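Local structure of putative carbohydrate-active enzyme (Uncultured organism, 5WH8) at residues Y9-L14 with K27-R32; K13-V16 with M21-E24; L65-H70 with A88-M93; G73-N78 with I106-L111; V249-C254 with G300-R305. The protein probably hydrolyses O-glycosidic bonds as a cellulase, this chain being the glycoside hydrolase family 5 catalytic module of a longer multi-modular enzyme. All blocks are in the same frame, centred on the assembly; numbering follows the deposited sequence. Where two conformers were deposited one is given.

Contact 1: Y9-L14 with K27-R32; sequences YHNGKL and KPVQLR. With EDO (1,2-ethanediol), chain B.
Leu14 and Leu31 meet methyl to methyl, CD1 of each 3.7 Å apart, the two side chains reaching toward each other tip to tip. Beside them Val29 packs obliquely on Asn11, with Val29 CG2 only 3.3 Å from Asn11 OD1. That branch of Val29 reaches the amide because it stands anti to its own carbonyl carbon (chi1 171°, measured to CG1). The join between the two clusters is looser, Leu14 CD2 and Val29 CG2 being 4.4 Å apart. All four residues are buried, and Tyr103, at the start of strand 103-109, also touches Asn11, Leu14 and Leu31. On the solvent side Pro28 is exposed and its CB points away, while Lys27 sends its NZ to a salt bridge with Glu314. Along the turn after helix 7-11, a 1,2-ethanediol, probably from the crystallisation liquor, accepts a nearly straight bond from Leu14 N to its O2 (2.9 Å, 171°). The diol also binds Val142 O, Lys140 O and Ile179 N. With only apolar contacts and one methyl-to-OD1 approach across the segments, shape fit rather than direct polar bonding joins them; the Asn11 ND2 bond goes to Pro7.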
# COMPACT_ATOMS: atom_id res chain seq x y z
N TYR A 9 -13.26 -8.27 9.34
CA TYR A 9 -14.32 -9.18 9.77
C TYR A 9 -14.99 -9.90 8.57
O TYR A 9 -15.25 -11.13 8.62
CB TYR A 9 -15.34 -8.39 10.58
CG TYR A 9 -16.49 -9.21 11.10
CD1 TYR A 9 -17.63 -9.40 10.33
CD2 TYR A 9 -16.44 -9.79 12.36
CE1 TYR A 9 -18.71 -10.17 10.82
CE2 TYR A 9 -17.50 -10.55 12.85
CZ TYR A 9 -18.63 -10.73 12.08
OH TYR A 9 -19.67 -11.50 12.58
N HIS A 10 -15.25 -9.13 7.51
CA HIS A 10 -15.94 -9.65 6.34
C HIS A 10 -15.09 -10.59 5.49
O HIS A 10 -15.62 -11.54 4.90
CB HIS A 10 -16.45 -8.50 5.47
CG HIS A 10 -17.68 -7.84 5.99
ND1 HIS A 10 -18.83 -8.55 6.29
CD2 HIS A 10 -17.97 -6.54 6.27
CE1 HIS A 10 -19.76 -7.72 6.73
NE2 HIS A 10 -19.26 -6.49 6.73
N ASN A 11 -13.78 -10.32 5.39
CA ASN A 11 -12.95 -11.04 4.43
C ASN A 11 -11.83 -11.90 5.02
O ASN A 11 -11.30 -12.77 4.34
CB ASN A 11 -12.33 -10.05 3.44
CG ASN A 11 -13.35 -9.33 2.63
OD1 ASN A 11 -13.96 -9.89 1.74
ND2 ASN A 11 -13.53 -8.04 2.92
N GLY A 12 -11.48 -11.68 6.28
CA GLY A 12 -10.48 -12.51 6.94
C GLY A 12 -9.10 -12.46 6.32
O GLY A 12 -8.69 -11.44 5.77
N LYS A 13 -8.37 -13.57 6.42
CA LYS A 13 -7.02 -13.63 5.84
C LYS A 13 -7.10 -13.77 4.32
O LYS A 13 -7.64 -14.73 3.80
CB LYS A 13 -6.23 -14.80 6.43
CG LYS A 13 -4.75 -14.81 6.03
CD LYS A 13 -4.00 -15.79 6.91
CE LYS A 13 -2.50 -15.69 6.79
NZ LYS A 13 -1.85 -16.30 7.99
N LEU A 14 -6.56 -12.77 3.63
CA LEU A 14 -6.55 -12.74 2.16
C LEU A 14 -5.40 -13.61 1.61
O LEU A 14 -4.36 -13.79 2.27
CB LEU A 14 -6.40 -11.30 1.65
CG LEU A 14 -7.33 -10.26 2.28
CD1 LEU A 14 -6.99 -8.83 1.79
CD2 LEU A 14 -8.80 -10.63 2.02
N LYS A 27 -13.49 -15.83 -2.23
CA LYS A 27 -14.20 -14.89 -3.11
C LYS A 27 -13.28 -13.74 -3.52
O LYS A 27 -12.50 -13.26 -2.69
CB LYS A 27 -15.44 -14.33 -2.42
CG LYS A 27 -16.46 -15.36 -1.94
CD LYS A 27 -17.58 -14.67 -1.16
CE LYS A 27 -18.67 -15.63 -0.75
NZ LYS A 27 -19.73 -14.92 0.03
N PRO A 28 -13.34 -13.29 -4.78
CA PRO A 28 -12.54 -12.13 -5.21
C PRO A 28 -12.82 -10.88 -4.37
O PRO A 28 -13.99 -10.60 -4.07
CB PRO A 28 -12.97 -11.90 -6.66
CG PRO A 28 -13.51 -13.23 -7.10
CD PRO A 28 -14.19 -13.79 -5.89
N VAL A 29 -11.76 -10.15 -4.01
CA VAL A 29 -11.86 -8.93 -3.19
C VAL A 29 -11.12 -7.80 -3.87
O VAL A 29 -10.02 -8.03 -4.35
CB VAL A 29 -11.24 -9.16 -1.77
CG1 VAL A 29 -11.12 -7.85 -0.97
CG2 VAL A 29 -12.05 -10.16 -0.97
N GLN A 30 -11.73 -6.62 -3.91
CA GLN A 30 -11.07 -5.36 -4.30
C GLN A 30 -11.14 -4.42 -3.08
O GLN A 30 -12.24 -4.06 -2.66
CB GLN A 30 -11.75 -4.72 -5.52
CG GLN A 30 -11.17 -3.33 -5.85
CD GLN A 30 -11.96 -2.55 -6.87
OE1 GLN A 30 -13.19 -2.58 -6.89
NE2 GLN A 30 -11.25 -1.83 -7.72
N LEU A 31 -9.98 -4.04 -2.55
CA LEU A 31 -9.88 -3.11 -1.42
C LEU A 31 -9.58 -1.70 -1.92
O LEU A 31 -8.90 -1.55 -2.93
CB LEU A 31 -8.78 -3.53 -0.45
CG LEU A 31 -8.84 -4.95 0.13
CD1 LEU A 31 -7.58 -5.25 0.94
CD2 LEU A 31 -10.14 -5.16 0.96
N ARG A 32 -10.07 -0.70 -1.20
CA ARG A 32 -9.86 0.71 -1.52
C ARG A 32 -9.42 1.46 -0.27
O ARG A 32 -10.07 1.34 0.77
CB ARG A 32 -11.14 1.34 -2.09
CG ARG A 32 -11.77 0.50 -3.23
CD ARG A 32 -13.13 1.08 -3.69
NE ARG A 32 -14.07 1.14 -2.57
CZ ARG A 32 -15.37 0.86 -2.63
NH1 ARG A 32 -15.96 0.51 -3.78
NH2 ARG A 32 -16.10 0.96 -1.53
C1 EDO B . -2.90 -11.23 4.29
O1 EDO B . -1.61 -10.74 3.94
C2 EDO B . -3.87 -10.07 4.37
O2 EDO B . -5.10 -10.57 4.87

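Contact 2: K13-V16 with M21-E24; sequences KLSV and MVSE. With EDO (1,2-ethanediol), chain B.
Ser15 and Val22 form the antiparallel hydrogen-bonded pair of a β hairpin, gripped by two backbone bonds. Ser15 N donates to Val22 O at 3.0 Å, and Val22 N returns a shorter bond to Ser15 O at 2.8 Å, met nearly along the C=O axis (162°). Val16 and Met21 follow as a non-hydrogen-bonded pair, their CA atoms 4.5 Å apart.

The same two carbonyl oxygens also take CA-H···O contacts: Val22 O from Leu14 CA at 3.2 Å, and Ser15 O from Met21 CA. Each oxygen therefore serves one N-H and one C-H of the facing segment.

A side chain closes the open end of the pairing. Glu24 OE1 receives Lys13 N through its anti lone pair, almost straight (2.9 Å, 173°). CG of Glu24 lies anti to the backbone N (chi1 -170°), and the extended chain carries the carboxylate back to Lys13. OE1 is shared with the ammonium of Lys140, a salt bridge likely to favour the charged form.

Side-chain packing is light. Leu14 CD1 lies 3.9 Å from Met21 SD; on the face carrying Ser15 and Val22, the hydroxyl OG of Ser15 rests 3.5 Å from the methyl CG2 of Val22.

Around the hairpin, Met205 of strand 204-211 packs on Val16 and Met21, and Asn203 OD1 takes Val16 N. The loop leading to strand 32-36 is tied to Met21 through the backbone of Val29, so the hairpin is held against the end of the barrel where strand 204-211 begins.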
# COMPACT_ATOMS: atom_id res chain seq x y z
N LYS A 13 -8.37 -13.57 6.42
CA LYS A 13 -7.02 -13.63 5.84
C LYS A 13 -7.10 -13.77 4.32
O LYS A 13 -7.64 -14.73 3.80
CB LYS A 13 -6.23 -14.80 6.43
CG LYS A 13 -4.75 -14.81 6.03
CD LYS A 13 -4.00 -15.79 6.91
CE LYS A 13 -2.50 -15.69 6.79
NZ LYS A 13 -1.85 -16.30 7.99
N LEU A 14 -6.56 -12.77 3.63
CA LEU A 14 -6.55 -12.74 2.16
C LEU A 14 -5.40 -13.61 1.61
O LEU A 14 -4.36 -13.79 2.27
CB LEU A 14 -6.40 -11.30 1.65
CG LEU A 14 -7.33 -10.26 2.28
CD1 LEU A 14 -6.99 -8.83 1.79
CD2 LEU A 14 -8.80 -10.63 2.02
N SER A 15 -5.59 -14.16 0.42
CA SER A 15 -4.52 -14.86 -0.30
C SER A 15 -4.60 -14.54 -1.79
O SER A 15 -5.50 -13.85 -2.26
CB SER A 15 -4.61 -16.36 -0.04
OG SER A 15 -5.79 -16.90 -0.59
N VAL A 16 -3.62 -15.04 -2.55
CA VAL A 16 -3.58 -14.84 -4.00
C VAL A 16 -3.89 -16.13 -4.75
O VAL A 16 -3.26 -17.15 -4.49
CB VAL A 16 -2.18 -14.32 -4.43
CG1 VAL A 16 -2.20 -13.85 -5.88
CG2 VAL A 16 -1.73 -13.19 -3.52
N MET A 21 -6.63 -11.47 -5.92
CA MET A 21 -6.62 -11.54 -4.47
C MET A 21 -8.02 -11.98 -3.99
O MET A 21 -9.03 -11.43 -4.45
CB MET A 21 -6.21 -10.18 -3.89
CG MET A 21 -6.01 -10.18 -2.37
SD MET A 21 -5.39 -8.59 -1.73
CE MET A 21 -6.84 -7.54 -1.95
N VAL A 22 -8.07 -12.99 -3.12
CA VAL A 22 -9.33 -13.55 -2.62
C VAL A 22 -9.42 -13.54 -1.10
O VAL A 22 -8.41 -13.48 -0.40
CB VAL A 22 -9.53 -15.01 -3.13
CG1 VAL A 22 -9.65 -15.04 -4.63
CG2 VAL A 22 -8.41 -15.92 -2.67
N SER A 23 -10.66 -13.59 -0.58
CA SER A 23 -10.91 -13.64 0.85
C SER A 23 -10.66 -15.04 1.44
O SER A 23 -10.31 -15.99 0.73
CB SER A 23 -12.34 -13.23 1.12
OG SER A 23 -13.19 -14.24 0.59
N GLU A 24 -10.85 -15.14 2.74
CA GLU A 24 -10.64 -16.39 3.46
C GLU A 24 -11.64 -17.46 3.01
O GLU A 24 -11.40 -18.65 3.20
CB GLU A 24 -10.71 -16.14 4.97
CG GLU A 24 -10.26 -17.33 5.83
CD GLU A 24 -10.05 -16.99 7.30
OE1 GLU A 24 -9.64 -15.86 7.66
OE2 GLU A 24 -10.32 -17.89 8.13
C1 EDO B . -2.90 -11.23 4.29
O1 EDO B . -1.61 -10.74 3.94
C2 EDO B . -3.87 -10.07 4.37
O2 EDO B . -5.10 -10.57 4.87

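Contact 3: L65-H70 with A88-M93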
# COMPACT_ATOMS: atom_id res chain seq x y z
N LEU A 65 1.27 2.26 5.49
CA LEU A 65 2.29 2.92 6.28
C LEU A 65 3.54 3.05 5.41
O LEU A 65 4.29 2.10 5.23
CB LEU A 65 2.58 2.11 7.56
CG LEU A 65 1.39 1.83 8.47
CD1 LEU A 65 1.84 0.89 9.57
CD2 LEU A 65 0.81 3.08 9.06
N ALA A 66 3.75 4.26 4.89
CA ALA A 66 4.90 4.54 4.04
C ALA A 66 6.10 4.87 4.91
O ALA A 66 6.23 5.99 5.41
CB ALA A 66 4.60 5.70 3.10
N ILE A 67 6.97 3.87 5.08
CA ILE A 67 8.14 3.97 5.94
C ILE A 67 9.35 4.33 5.09
O ILE A 67 10.00 3.47 4.52
CB ILE A 67 8.35 2.64 6.69
CG1 ILE A 67 7.12 2.32 7.54
CG2 ILE A 67 9.59 2.69 7.58
CD1 ILE A 67 6.83 0.86 7.61
N TYR A 68 9.59 5.63 4.92
CA TYR A 68 10.71 6.07 4.09
C TYR A 68 12.00 5.50 4.63
O TYR A 68 12.18 5.48 5.85
CB TYR A 68 10.83 7.59 4.06
CG TYR A 68 9.99 8.27 3.00
CD1 TYR A 68 8.61 8.36 3.13
CD2 TYR A 68 10.59 8.87 1.90
CE1 TYR A 68 7.85 9.02 2.19
CE2 TYR A 68 9.84 9.52 0.95
CZ TYR A 68 8.48 9.60 1.11
OH TYR A 68 7.72 10.27 0.15
N THR A 69 12.88 5.03 3.75
CA THR A 69 14.15 4.50 4.21
C THR A 69 15.17 5.62 4.30
O THR A 69 16.02 5.64 5.20
CB THR A 69 14.67 3.38 3.27
OG1 THR A 69 14.95 3.92 1.98
CG2 THR A 69 13.65 2.26 3.15
N HIS A 70 15.03 6.60 3.41
CA HIS A 70 15.96 7.72 3.27
C HIS A 70 15.24 9.08 3.27
O HIS A 70 14.03 9.14 3.49
CB HIS A 70 16.78 7.54 2.00
CG HIS A 70 17.75 6.41 2.10
ND1 HIS A 70 17.36 5.08 2.12
CD2 HIS A 70 19.10 6.40 2.22
CE1 HIS A 70 18.42 4.31 2.23
NE2 HIS A 70 19.49 5.08 2.29
N ALA A 88 8.66 0.08 16.87
CA ALA A 88 7.61 0.10 17.88
C ALA A 88 6.46 1.02 17.48
O ALA A 88 5.28 0.72 17.70
CB ALA A 88 8.20 0.53 19.23
N TYR A 89 6.80 2.14 16.85
CA TYR A 89 5.81 3.07 16.31
C TYR A 89 4.95 2.42 15.23
O TYR A 89 3.72 2.61 15.19
CB TYR A 89 6.54 4.29 15.76
CG TYR A 89 5.69 5.28 15.00
CD1 TYR A 89 4.97 6.26 15.67
CD2 TYR A 89 5.62 5.25 13.61
CE1 TYR A 89 4.21 7.16 14.98
CE2 TYR A 89 4.85 6.15 12.92
CZ TYR A 89 4.15 7.11 13.61
OH TYR A 89 3.39 8.02 12.94
N ILE A 90 5.61 1.70 14.32
CA ILE A 90 4.92 0.98 13.26
C ILE A 90 3.97 -0.05 13.86
O ILE A 90 2.81 -0.17 13.44
CB ILE A 90 5.95 0.31 12.32
CG1 ILE A 90 6.73 1.38 11.54
CG2 ILE A 90 5.28 -0.65 11.34
CD1 ILE A 90 8.04 0.90 10.89
N ASP A 91 4.46 -0.79 14.86
CA ASP A 91 3.64 -1.79 15.53
C ASP A 91 2.37 -1.17 16.12
O ASP A 91 1.29 -1.77 16.06
CB ASP A 91 4.39 -2.47 16.67
CG ASP A 91 5.51 -3.41 16.22
OD1 ASP A 91 5.56 -3.85 15.05
OD2 ASP A 91 6.35 -3.73 17.09
N ASN A 92 2.51 0.01 16.72
CA ASN A 92 1.36 0.72 17.28
C ASN A 92 0.31 1.01 16.19
O ASN A 92 -0.88 0.83 16.41
CB ASN A 92 1.78 2.04 17.95
CG ASN A 92 2.57 1.84 19.24
OD1 ASN A 92 2.64 0.75 19.80
ND2 ASN A 92 3.16 2.93 19.72
N MET A 93 0.77 1.47 15.03
CA MET A 93 -0.15 1.77 13.93
C MET A 93 -0.82 0.49 13.42
O MET A 93 -2.01 0.49 13.10
CB MET A 93 0.58 2.45 12.77
CG MET A 93 1.19 3.79 13.11
SD MET A 93 0.02 4.96 13.82
CE MET A 93 -1.29 4.96 12.62
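Neither segment brings a ring to the contact of Leu65 and Ile67 with Ile90 and Met93; their own flat groups lie away from it. The His70 imidazole has Thr69 OG1 at its edge, in the ring plane, hydrogen-bonded to ND1 at 2.7 Å. The Tyr68 ring, on the other side of strand 62-68, meets those of His109 and Trp41 at inclined angles, and Tyr89 packs edge-to-face with Trp80.

The contact itself is apolar packing. Ile67 and Ile90 approach tip to tip, and their CD1 atoms, 3.5 Å apart, are closer than usual van der Waals contact. Ile90 reaches the strand because CG1 is anti to its carbonyl carbon (chi1 -68°). One helical turn after Ile90, Met93 meets Leu65: both CD1 and CD2 of Leu65 lie 3.8 Å from Met93 CB. Leu65 CD1 also touches Ile90 CG2, at 4.2 Å. Phe128 and Met132 of helix 122-135 also pack on Ile90.

The axes of strand 65-68 and helix 88-93 run nearly antiparallel (171°) at 10.7 Å. With strand 103-109 they form a β-α-β unit, and this side-chain layer between barrel strand and outer helix is characteristic of the (β/α)8, or TIM, barrel.

Contact 4: G73-N78 with I106-L111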
# COMPACT_ATOMS: atom_id res chain seq x y z
N GLY A 73 14.91 11.95 8.38
CA GLY A 73 14.10 11.16 9.29
C GLY A 73 13.77 9.77 8.83
O GLY A 73 12.99 9.05 9.49
N GLY A 74 14.33 9.37 7.69
CA GLY A 74 14.09 8.04 7.15
C GLY A 74 14.55 6.95 8.09
O GLY A 74 15.36 7.22 8.98
N TYR A 75 14.06 5.73 7.89
CA TYR A 75 14.34 4.63 8.79
C TYR A 75 15.84 4.41 8.94
O TYR A 75 16.31 4.07 10.03
CB TYR A 75 13.67 3.35 8.29
CG TYR A 75 13.77 2.17 9.24
CD1 TYR A 75 14.87 1.34 9.22
CD2 TYR A 75 12.73 1.87 10.10
CE1 TYR A 75 14.97 0.25 10.06
CE2 TYR A 75 12.80 0.78 10.95
CZ TYR A 75 13.93 -0.03 10.91
OH TYR A 75 14.01 -1.13 11.74
N THR A 76 16.61 4.60 7.88
CA THR A 76 18.05 4.28 7.94
C THR A 76 18.89 5.40 8.57
O THR A 76 20.10 5.23 8.76
CB THR A 76 18.65 3.98 6.55
OG1 THR A 76 18.66 5.16 5.74
CG2 THR A 76 17.91 2.84 5.87
N THR A 77 18.27 6.53 8.89
CA THR A 77 19.01 7.77 9.21
C THR A 77 19.28 8.03 10.69
O THR A 77 20.20 8.79 11.02
CB THR A 77 18.29 9.04 8.69
OG1 THR A 77 17.12 9.29 9.47
CG2 THR A 77 17.90 8.91 7.22
N ASN A 78 18.48 7.44 11.57
CA ASN A 78 18.52 7.76 13.01
C ASN A 78 18.45 9.27 13.24
O ASN A 78 19.09 9.81 14.16
CB ASN A 78 19.79 7.17 13.66
CG ASN A 78 19.73 5.67 13.86
OD1 ASN A 78 18.69 5.13 14.26
ND2 ASN A 78 20.84 5.00 13.61
N ILE A 106 2.45 -2.61 5.45
CA ILE A 106 3.75 -2.18 5.95
C ILE A 106 4.63 -2.00 4.72
O ILE A 106 4.99 -2.99 4.06
CB ILE A 106 4.35 -3.22 6.92
CG1 ILE A 106 3.41 -3.42 8.12
CG2 ILE A 106 5.74 -2.79 7.39
CD1 ILE A 106 3.88 -4.48 9.13
N ASP A 107 4.92 -0.74 4.39
CA ASP A 107 5.64 -0.42 3.15
C ASP A 107 7.07 0.08 3.42
O ASP A 107 7.28 1.15 4.01
CB ASP A 107 4.80 0.62 2.37
CG ASP A 107 5.60 1.46 1.38
OD1 ASP A 107 6.58 0.99 0.76
OD2 ASP A 107 5.19 2.64 1.22
N TRP A 108 8.05 -0.75 3.05
CA TRP A 108 9.47 -0.37 3.09
C TRP A 108 9.72 0.55 1.89
O TRP A 108 9.89 0.10 0.74
CB TRP A 108 10.34 -1.63 3.07
CG TRP A 108 11.83 -1.43 3.17
CD1 TRP A 108 12.76 -1.60 2.17
CD2 TRP A 108 12.58 -1.06 4.34
NE1 TRP A 108 14.03 -1.37 2.65
CE2 TRP A 108 13.94 -1.03 3.98
CE3 TRP A 108 12.22 -0.74 5.66
CZ2 TRP A 108 14.95 -0.69 4.88
CZ3 TRP A 108 13.21 -0.42 6.56
CH2 TRP A 108 14.56 -0.38 6.17
N HIS A 109 9.69 1.84 2.16
CA HIS A 109 9.42 2.84 1.12
C HIS A 109 10.71 3.37 0.51
O HIS A 109 11.11 4.50 0.78
CB HIS A 109 8.56 3.98 1.70
CG HIS A 109 7.89 4.88 0.69
ND1 HIS A 109 6.68 4.57 0.12
CD2 HIS A 109 8.21 6.11 0.21
CE1 HIS A 109 6.28 5.55 -0.67
NE2 HIS A 109 7.20 6.50 -0.64
N VAL A 110 11.35 2.52 -0.30
CA VAL A 110 12.54 2.90 -1.08
C VAL A 110 12.14 3.90 -2.18
O VAL A 110 11.06 3.79 -2.75
CB VAL A 110 13.25 1.69 -1.71
CG1 VAL A 110 13.60 0.65 -0.67
CG2 VAL A 110 12.45 1.06 -2.81
N LEU A 111 13.00 4.88 -2.43
CA LEU A 111 12.75 5.86 -3.46
C LEU A 111 14.04 6.59 -3.90
O LEU A 111 14.56 6.31 -4.98
CB LEU A 111 11.70 6.86 -2.97
CG LEU A 111 11.20 7.92 -3.95
CD1 LEU A 111 10.60 7.31 -5.23
CD2 LEU A 111 10.21 8.79 -3.22
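Tyr75 and Trp108 make an offset edge-to-face pair on the TIM barrel, joining the loop after strand 62-68 to the end of the neighbouring strand 103-109. Trp108 presents the rim of its six-membered ring to one face of Tyr75: CZ3 stands 3.6 Å above the phenol plane, displaced toward the ring's rim. The closest atoms are Tyr75 CD1 and Trp108 CH2, at 3.5 Å. With the ring planes at 71° and the centroids 5.1 Å apart, the pair is clearly not a parallel stack. Trp108 has CG anti to its backbone N (chi1 -177°), which carries the far end of the indole toward the loop although the bond from CA to CB is not itself directed at the loop.

In the next shell, each ring has a polar tether: Tyr75 OH is hydrogen-bonded to Asn87 OD1, and Trp108 NE1 to Thr121 OG1. The Phe128 ring packs against both.

The loop carrying Tyr75 is braced by Gly74 O, which accepts two bonds from Thr77: from N at 3.0 Å, and from OG1 at 2.8 Å, the latter in the carbonyl plane on a lone pair. On the strand, the two residues flanking Trp108 turn toward each other instead. His109 ND1 donates to Asp107 OD2 at 2.7 Å, meeting the syn side of the carboxylate 15° out of its plane.

Contact 5: V249-C254 with G300-R305. With EDO (1,2-ethanediol), chain E.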
# COMPACT_ATOMS: atom_id res chain seq x y z
N VAL A 249 -5.17 18.87 -11.02
CA VAL A 249 -5.79 17.55 -10.76
C VAL A 249 -6.44 17.10 -12.06
O VAL A 249 -6.94 17.91 -12.86
CB VAL A 249 -6.83 17.58 -9.61
CG1 VAL A 249 -6.11 17.73 -8.26
CG2 VAL A 249 -7.84 18.68 -9.82
N TYR A 250 -6.37 15.80 -12.29
CA TYR A 250 -6.78 15.17 -13.55
C TYR A 250 -7.82 14.08 -13.29
O TYR A 250 -7.55 12.89 -13.41
CB TYR A 250 -5.55 14.60 -14.25
CG TYR A 250 -4.53 15.65 -14.65
CD1 TYR A 250 -3.64 16.19 -13.73
CD2 TYR A 250 -4.44 16.08 -15.96
CE1 TYR A 250 -2.70 17.14 -14.11
CE2 TYR A 250 -3.50 17.03 -16.34
CZ TYR A 250 -2.65 17.56 -15.41
OH TYR A 250 -1.70 18.50 -15.80
N PHE A 251 -9.02 14.49 -12.97
CA PHE A 251 -10.05 13.56 -12.54
C PHE A 251 -10.66 12.75 -13.68
O PHE A 251 -11.12 11.62 -13.45
CB PHE A 251 -11.17 14.33 -11.81
CG PHE A 251 -10.74 14.95 -10.50
CD1 PHE A 251 -9.81 14.35 -9.67
CD2 PHE A 251 -11.29 16.16 -10.10
CE1 PHE A 251 -9.44 14.94 -8.47
CE2 PHE A 251 -10.92 16.75 -8.90
CZ PHE A 251 -9.99 16.15 -8.08
N ASP A 252 -10.70 13.30 -14.90
CA ASP A 252 -11.24 12.53 -16.03
C ASP A 252 -10.34 11.31 -16.31
O ASP A 252 -10.83 10.18 -16.49
CB ASP A 252 -11.37 13.40 -17.28
CG ASP A 252 -12.47 14.45 -17.17
OD1 ASP A 252 -13.55 14.13 -16.62
OD2 ASP A 252 -12.26 15.58 -17.63
N GLU A 253 -9.02 11.51 -16.32
CA GLU A 253 -8.10 10.41 -16.56
C GLU A 253 -8.13 9.46 -15.35
O GLU A 253 -8.06 8.23 -15.51
CB GLU A 253 -6.67 10.91 -16.84
CG GLU A 253 -5.65 9.78 -17.15
CD GLU A 253 -5.92 9.05 -18.46
OE1 GLU A 253 -6.51 9.67 -19.39
OE2 GLU A 253 -5.54 7.87 -18.56
N CYS A 254 -8.26 10.00 -14.14
CA CYS A 254 -8.37 9.11 -12.98
C CYS A 254 -9.65 8.27 -13.06
O CYS A 254 -9.64 7.11 -12.67
CB CYS A 254 -8.32 9.90 -11.67
SG CYS A 254 -7.86 8.86 -10.24
N GLY A 300 -9.00 15.17 -2.10
CA GLY A 300 -9.59 14.36 -1.03
C GLY A 300 -11.11 14.18 -1.17
O GLY A 300 -11.67 13.12 -0.86
N GLN A 301 -11.78 15.22 -1.64
CA GLN A 301 -13.23 15.15 -1.86
C GLN A 301 -13.55 14.10 -2.92
O GLN A 301 -14.46 13.29 -2.76
CB GLN A 301 -13.76 16.54 -2.24
CG GLN A 301 -15.23 16.59 -2.55
CD GLN A 301 -15.70 18.02 -2.80
OE1 GLN A 301 -16.48 18.59 -2.02
NE2 GLN A 301 -15.20 18.61 -3.88
N TYR A 302 -12.78 14.11 -4.00
CA TYR A 302 -12.96 13.18 -5.11
C TYR A 302 -12.70 11.74 -4.65
O TYR A 302 -13.51 10.85 -4.92
CB TYR A 302 -12.02 13.56 -6.27
CG TYR A 302 -11.87 12.52 -7.36
CD1 TYR A 302 -12.72 12.50 -8.45
CD2 TYR A 302 -10.86 11.58 -7.31
CE1 TYR A 302 -12.56 11.56 -9.46
CE2 TYR A 302 -10.70 10.63 -8.31
CZ TYR A 302 -11.56 10.62 -9.37
OH TYR A 302 -11.36 9.65 -10.33
N ILE A 303 -11.61 11.52 -3.92
CA ILE A 303 -11.29 10.19 -3.43
C ILE A 303 -12.29 9.69 -2.38
O ILE A 303 -12.73 8.55 -2.43
CB ILE A 303 -9.82 10.16 -2.87
CG1 ILE A 303 -8.82 10.49 -3.98
CG2 ILE A 303 -9.51 8.82 -2.17
CD1 ILE A 303 -8.73 9.44 -5.10
N LYS A 304 -12.67 10.55 -1.43
CA LYS A 304 -13.67 10.18 -0.45
C LYS A 304 -15.00 9.79 -1.11
O LYS A 304 -15.67 8.85 -0.67
CB LYS A 304 -13.89 11.34 0.54
CG LYS A 304 -14.69 10.98 1.75
CD LYS A 304 -14.66 12.10 2.80
CE LYS A 304 -15.78 11.85 3.75
NZ LYS A 304 -15.84 12.88 4.80
N ARG A 305 -15.35 10.48 -2.19
CA ARG A 305 -16.54 10.11 -2.95
C ARG A 305 -16.40 8.72 -3.61
O ARG A 305 -17.35 7.92 -3.59
CB ARG A 305 -16.85 11.19 -3.99
CG ARG A 305 -18.18 11.03 -4.67
CD ARG A 305 -18.67 12.36 -5.20
NE ARG A 305 -19.94 12.18 -5.89
CZ ARG A 305 -20.66 13.17 -6.42
NH1 ARG A 305 -20.24 14.42 -6.34
NH2 ARG A 305 -21.81 12.88 -7.02
C1 EDO E . -12.26 21.60 -1.67
O1 EDO E . -12.97 22.85 -1.61
C2 EDO E . -12.94 20.61 -0.74
O2 EDO E . -14.30 20.47 -1.11
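Tyr302 OH is hydrogen-bonded to Asn255 OD1 of helix 251-263 and packs 3.3 Å from Cys254 CB. This anchors one end of an offset (parallel-displaced) stack with Phe251, which joins helices 251-263 and 298-307 on the outside of the TIM barrel.

The two rings are nearly parallel, their planes inclined by 10° and their centroids 4.3 Å apart. Phe251 CD1 sits over the centre of the Tyr302 ring, whereas Tyr302 CG lies toward the rim of the Phe251 ring; CD1 and CG are 3.6 Å apart. The two side chains run past one another from opposite ends, so Tyr302 CB also comes over the phenylalanine face in a CH-π contact, 4.0 Å from its centroid. CG of Tyr302 is anti to the backbone N (chi1 167°), which sends the phenol across to the facing helix. Val249 CG2 lies over the opposite face of Phe251, 3.6 Å above the plane and toward the rim, so both faces have a neighbour.

Glu298 touches Val249 and Phe251 from the start of helix 298-307. On the inner side Phe238 of strand 233-239 packs against Cys254 and Ile303, linking both helices to the barrel wall. The thiol adds an oblique sulfur-aromatic contact to the stack: Cys254 SG lies 3.9 Å from Tyr302 CE2.

In the fold
Contacts 1 and 2 share Lys13 and Leu14, touch the same ethanediol and build one N-terminal unit, their centres 6 Å apart; contact 2 is backbone-bonded and partly buried, contact 1 buried and apolar. Contacts 3 and 4, both buried, with centres 8 Å apart, interlock along the chain and use the adjacent barrel strands 62-68 and 103-109: aliphatic packing on the helix side in contact 3, an aromatic pair toward the loop in contact 4, with Tyr68 O to Tyr75 N joining them. Contact 4 lies on the opposite side of the chain's centre from contacts 1 and 2. Contact 5, partly buried and farthest from that centre, joins two outer helices by a ring stack and touches none of the others.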